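Malonyl CoA reductase (malonate semialdehyde-forming) (Sulfolobus tokodaii, PDB 2EP5) probably catalyses the NADPH-dependent reduction of malonyl-CoA to malonate semialdehyde and belongs to the aspartate-semialdehyde dehydrogenase family. Local coordinates at residues K269-P281 with G335-L347. Residues are numbered along the deposited sequence; the frame is centred on the assembly and turned at random.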
loop_
_atom_site.group_PDB
_atom_site.type_symbol
_atom_site.label_atom_id
_atom_site.label_comp_id
_atom_site.label_asym_id
_atom_site.label_seq_id
_atom_site.Cartn_x
_atom_site.Cartn_y
_atom_site.Cartn_z
ATOM N N LYS A 269 17.653 -27.068 18.758
ATOM C CA LYS A 269 18.650 -26.212 19.392
ATOM C C LYS A 269 20.009 -26.686 18.908
ATOM O O LYS A 269 20.175 -27.850 18.551
ATOM C CB LYS A 269 18.593 -26.311 20.918
ATOM C CG LYS A 269 17.393 -25.635 21.553
ATOM C CD LYS A 269 17.591 -25.506 23.055
ATOM C CE LYS A 269 16.284 -25.218 23.767
ATOM N NZ LYS A 269 15.366 -26.395 23.682
ATOM N N SER A 270 20.984 -25.789 18.893
ATOM C CA SER A 270 22.313 -26.150 18.434
ATOM C C SER A 270 23.361 -25.523 19.350
ATOM O O SER A 270 23.036 -25.063 20.445
ATOM C CB SER A 270 22.497 -25.681 16.988
ATOM O OG SER A 270 23.692 -26.185 16.429
ATOM N N LEU A 271 24.611 -25.505 18.895
ATOM C CA LEU A 271 25.720 -24.951 19.667
ATOM C C LEU A 271 25.491 -23.510 20.117
ATOM O O LEU A 271 25.792 -23.159 21.260
ATOM C CB LEU A 271 27.018 -25.051 18.861
ATOM C CG LEU A 271 28.305 -24.528 19.508
ATOM C CD1 LEU A 271 29.501 -25.308 18.974
ATOM C CD2 LEU A 271 28.460 -23.040 19.232
ATOM N N PRO A 272 24.965 -22.652 19.223
ATOM C CA PRO A 272 24.720 -21.254 19.600
ATOM C C PRO A 272 23.785 -21.139 20.812
ATOM O O PRO A 272 23.946 -20.246 21.644
ATOM C CB PRO A 272 24.111 -20.656 18.334
ATOM C CG PRO A 272 24.766 -21.452 17.238
ATOM C CD PRO A 272 24.717 -22.862 17.784
ATOM N N GLN A 273 22.811 -22.041 20.905
ATOM C CA GLN A 273 21.871 -22.034 22.026
ATOM C C GLN A 273 22.519 -22.625 23.277
ATOM O O GLN A 273 22.260 -22.187 24.395
ATOM C CB GLN A 273 20.617 -22.851 21.691
ATOM C CG GLN A 273 19.628 -22.177 20.757
ATOM C CD GLN A 273 20.162 -21.990 19.347
ATOM O OE1 GLN A 273 20.759 -22.904 18.765
ATOM N NE2 GLN A 273 19.933 -20.811 18.783
ATOM N N GLN A 274 23.362 -23.628 23.075
ATOM C CA GLN A 274 24.030 -24.299 24.174
ATOM C C GLN A 274 25.057 -23.417 24.872
ATOM O O GLN A 274 25.168 -23.440 26.095
ATOM C CB GLN A 274 24.695 -25.572 23.663
ATOM C CG GLN A 274 23.708 -26.634 23.208
ATOM C CD GLN A 274 24.361 -27.697 22.340
ATOM O OE1 GLN A 274 25.487 -28.125 22.604
ATOM N NE2 GLN A 274 23.653 -28.133 21.303
ATOM N N LYS A 275 25.802 -22.641 24.097
ATOM C CA LYS A 275 26.814 -21.763 24.668
ATOM C C LYS A 275 26.214 -20.404 25.001
ATOM O O LYS A 275 26.925 -19.489 25.425
ATOM C CB LYS A 275 27.974 -21.588 23.691
ATOM C CG LYS A 275 28.582 -22.890 23.220
ATOM C CD LYS A 275 29.073 -23.740 24.380
ATOM C CE LYS A 275 29.728 -25.013 23.870
ATOM N NZ LYS A 275 30.144 -25.919 24.973
ATOM N N ASN A 276 24.904 -20.283 24.805
ATOM C CA ASN A 276 24.201 -19.039 25.082
ATOM C C ASN A 276 24.924 -17.837 24.503
ATOM O O ASN A 276 25.259 -16.900 25.225
ATOM C CB ASN A 276 24.047 -18.843 26.587
ATOM C CG ASN A 276 23.245 -19.936 27.226
ATOM O OD1 ASN A 276 23.699 -21.071 27.323
ATOM N ND2 ASN A 276 22.034 -19.608 27.657
ATOM N N LEU A 277 25.168 -17.865 23.198
ATOM C CA LEU A 277 25.852 -16.762 22.548
ATOM C C LEU A 277 24.895 -15.567 22.498
ATOM O O LEU A 277 23.703 -15.725 22.220
ATOM C CB LEU A 277 26.303 -17.185 21.145
ATOM C CG LEU A 277 27.166 -18.458 21.102
ATOM C CD1 LEU A 277 27.607 -18.737 19.680
ATOM C CD2 LEU A 277 28.390 -18.294 21.999
ATOM N N PRO A 278 25.411 -14.356 22.774
ATOM C CA PRO A 278 24.638 -13.108 22.782
ATOM C C PRO A 278 23.627 -12.880 21.667
ATOM O O PRO A 278 22.555 -12.326 21.913
ATOM C CB PRO A 278 25.721 -12.020 22.822
ATOM C CG PRO A 278 26.960 -12.709 22.338
ATOM C CD PRO A 278 26.844 -14.070 22.949
ATOM N N THR A 279 23.954 -13.308 20.453
ATOM C CA THR A 279 23.052 -13.108 19.327
ATOM C C THR A 279 22.214 -14.341 18.957
ATOM O O THR A 279 21.421 -14.299 18.012
ATOM C CB THR A 279 23.846 -12.624 18.107
ATOM O OG1 THR A 279 24.578 -11.449 18.473
ATOM C CG2 THR A 279 22.916 -12.285 16.935
ATOM N N ALA A 280 22.375 -15.424 19.712
ATOM C CA ALA A 280 21.620 -16.650 19.459
ATOM C C ALA A 280 20.251 -16.630 20.143
ATOM O O ALA A 280 20.158 -16.419 21.349
ATOM C CB ALA A 280 22.405 -17.854 19.942
ATOM N N PRO A 281 19.171 -16.860 19.385
ATOM C CA PRO A 281 17.836 -16.857 19.999
ATOM C C PRO A 281 17.661 -18.125 20.839
ATOM O O PRO A 281 18.336 -19.121 20.585
ATOM C CB PRO A 281 16.907 -16.835 18.790
ATOM C CG PRO A 281 17.650 -17.683 17.807
ATOM C CD PRO A 281 19.091 -17.190 17.950
ATOM N N GLY A 335 22.238 -10.347 11.736
ATOM C CA GLY A 335 22.334 -11.248 12.863
ATOM C C GLY A 335 23.152 -12.508 12.660
ATOM O O GLY A 335 23.837 -12.940 13.587
ATOM N N ILE A 336 23.100 -13.119 11.476
ATOM C CA ILE A 336 23.879 -14.345 11.289
ATOM C C ILE A 336 25.373 -14.084 11.133
ATOM O O ILE A 336 26.183 -14.930 11.482
ATOM C CB ILE A 336 23.395 -15.193 10.085
ATOM C CG1 ILE A 336 23.245 -14.325 8.847
ATOM C CG2 ILE A 336 22.114 -15.893 10.438
ATOM C CD1 ILE A 336 23.045 -15.125 7.602
ATOM N N THR A 337 25.733 -12.918 10.611
ATOM C CA THR A 337 27.139 -12.577 10.452
ATOM C C THR A 337 27.739 -12.380 11.843
ATOM O O THR A 337 28.811 -12.895 12.158
ATOM C CB THR A 337 27.314 -11.277 9.655
ATOM O OG1 THR A 337 26.821 -11.465 8.328
ATOM C CG2 THR A 337 28.790 -10.878 9.594
ATOM N N ILE A 338 27.028 -11.630 12.673
ATOM C CA ILE A 338 27.476 -11.351 14.028
ATOM C C ILE A 338 27.480 -12.648 14.834
ATOM O O ILE A 338 28.389 -12.893 15.633
ATOM C CB ILE A 338 26.550 -10.285 14.685
ATOM C CG1 ILE A 338 26.766 -8.932 13.996
ATOM C CG2 ILE A 338 26.818 -10.184 16.181
ATOM C CD1 ILE A 338 25.752 -7.864 14.383
ATOM N N LEU A 339 26.471 -13.484 14.612
ATOM C CA LEU A 339 26.369 -14.755 15.325
ATOM C C LEU A 339 27.506 -15.671 14.877
ATOM O O LEU A 339 28.021 -16.479 15.657
ATOM C CB LEU A 339 25.024 -15.438 15.034
ATOM C CG LEU A 339 24.348 -16.221 16.169
ATOM C CD1 LEU A 339 23.625 -17.418 15.583
ATOM C CD2 LEU A 339 25.348 -16.689 17.200
ATOM N N THR A 340 27.894 -15.548 13.611
ATOM C CA THR A 340 28.972 -16.367 13.079
ATOM C C THR A 340 30.265 -16.003 13.784
ATOM O O THR A 340 31.049 -16.883 14.136
ATOM C CB THR A 340 29.127 -16.178 11.553
ATOM O OG1 THR A 340 27.926 -16.609 10.898
ATOM C CG2 THR A 340 30.302 -17.004 11.026
ATOM N N VAL A 341 30.484 -14.707 14.006
ATOM C CA VAL A 341 31.692 -14.264 14.701
ATOM C C VAL A 341 31.680 -14.789 16.142
ATOM O O VAL A 341 32.701 -15.270 16.642
ATOM C CB VAL A 341 31.824 -12.712 14.743
ATOM C CG1 VAL A 341 33.107 -12.329 15.468
ATOM C CG2 VAL A 341 31.840 -12.138 13.334
ATOM N N GLU A 342 30.528 -14.712 16.803
ATOM C CA GLU A 342 30.441 -15.198 18.181
ATOM C C GLU A 342 30.845 -16.676 18.247
ATOM O O GLU A 342 31.616 -17.084 19.118
ATOM C CB GLU A 342 29.021 -15.017 18.733
ATOM C CG GLU A 342 28.441 -13.632 18.476
ATOM C CD GLU A 342 27.112 -13.391 19.178
ATOM O OE1 GLU A 342 26.367 -14.361 19.429
ATOM O OE2 GLU A 342 26.801 -12.219 19.468
ATOM N N VAL A 343 30.330 -17.473 17.317
ATOM C CA VAL A 343 30.652 -18.894 17.276
ATOM C C VAL A 343 32.159 -19.115 17.094
ATOM O O VAL A 343 32.758 -19.947 17.776
ATOM C CB VAL A 343 29.908 -19.603 16.116
ATOM C CG1 VAL A 343 30.436 -21.021 15.956
ATOM C CG2 VAL A 343 28.403 -19.615 16.381
ATOM N N MET A 344 32.755 -18.369 16.167
ATOM C CA MET A 344 34.179 -18.478 15.883
ATOM C C MET A 344 35.007 -18.214 17.138
ATOM O O MET A 344 35.988 -18.909 17.398
ATOM C CB MET A 344 34.574 -17.496 14.773
ATOM C CG MET A 344 34.067 -17.871 13.383
ATOM S SD MET A 344 34.358 -16.582 12.147
ATOM C CE MET A 344 36.068 -16.873 11.707
ATOM N N LYS A 345 34.615 -17.212 17.919
ATOM C CA LYS A 345 35.333 -16.909 19.152
ATOM C C LYS A 345 35.156 -18.101 20.095
ATOM O O LYS A 345 36.114 -18.576 20.705
ATOM C CB LYS A 345 34.778 -15.632 19.794
ATOM C CG LYS A 345 35.394 -15.280 21.147
ATOM C CD LYS A 345 36.887 -15.004 21.038
ATOM C CE LYS A 345 37.504 -14.714 22.407
ATOM N NZ LYS A 345 38.960 -14.391 22.320
ATOM N N GLU A 346 33.923 -18.587 20.191
ATOM C CA GLU A 346 33.593 -19.729 21.040
ATOM C C GLU A 346 34.398 -20.983 20.682
ATOM O O GLU A 346 34.756 -21.769 21.559
ATOM C CB GLU A 346 32.095 -20.030 20.927
ATOM C CG GLU A 346 31.614 -21.268 21.678
ATOM C CD GLU A 346 31.865 -21.174 23.165
ATOM O OE1 GLU A 346 31.844 -20.041 23.696
ATOM O OE2 GLU A 346 32.071 -22.228 23.806
ATOM N N LEU A 347 34.687 -21.170 19.398
ATOM C CA LEU A 347 35.429 -22.342 18.953
ATOM C C LEU A 347 36.945 -22.148 18.874
ATOM O O LEU A 347 37.682 -23.089 18.573
ATOM C CB LEU A 347 34.887 -22.815 17.602
ATOM C CG LEU A 347 33.418 -23.236 17.638
ATOM C CD1 LEU A 347 32.976 -23.762 16.274
ATOM C CD2 LEU A 347 33.241 -24.307 18.706
#
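Thr279 and Leu339 bring the two backbones nearest, their CA atoms 5.5 Å apart, and the spacing widens to 8.0 Å between the CA atoms of Lys275 and Glu346. The short helix 271-274, closed by a Schellman motif with Asn276 at positive phi, and the type I turn Leu277-Ala280 together pack on helix 334-347. That C-terminal helix also borders the Rossmann-type NAD-binding domain, where Val105 of strand 103-106 meets Val341 and Met344, so the contact joins a short helix and turn of the dimerisation domain to a helix seated against the nucleotide-binding sheet.

The polar grip is on Glu342. Its chain, extended beyond CG, runs to the turn, where OE1 accepts Thr279 N at 2.8 Å through its syn lone pair, with an N-H...O angle of 159°. Thr279 OG1, set beside its own backbone N (chi1 -55°), donates to OE2; the position of that oxygen is less certain. Replacing Glu342 with an alanine would probably leave Thr279 N and OG1 without these acceptors and weaken the turn's hold on the helix.

Apolar contacts continue from the turn to the short helix. Leu277 CD1 lies 3.5 Å from Val343 CG2, the two side chains crossing at about a right angle, while Leu339 CD2 lies 3.9 Å from that same Leu277 CD1. Pro272 CG adds a looser contact to Val343 CG2. At the outer edge, Lys275 bends at chi2 (-57°), laying its methylenes across the Glu346 carboxylate; NZ stops 4.3 Å from OE2, beyond salt-bridge range, whereas Lys275 CD reaches Glu346 OE2 at 3.4 Å.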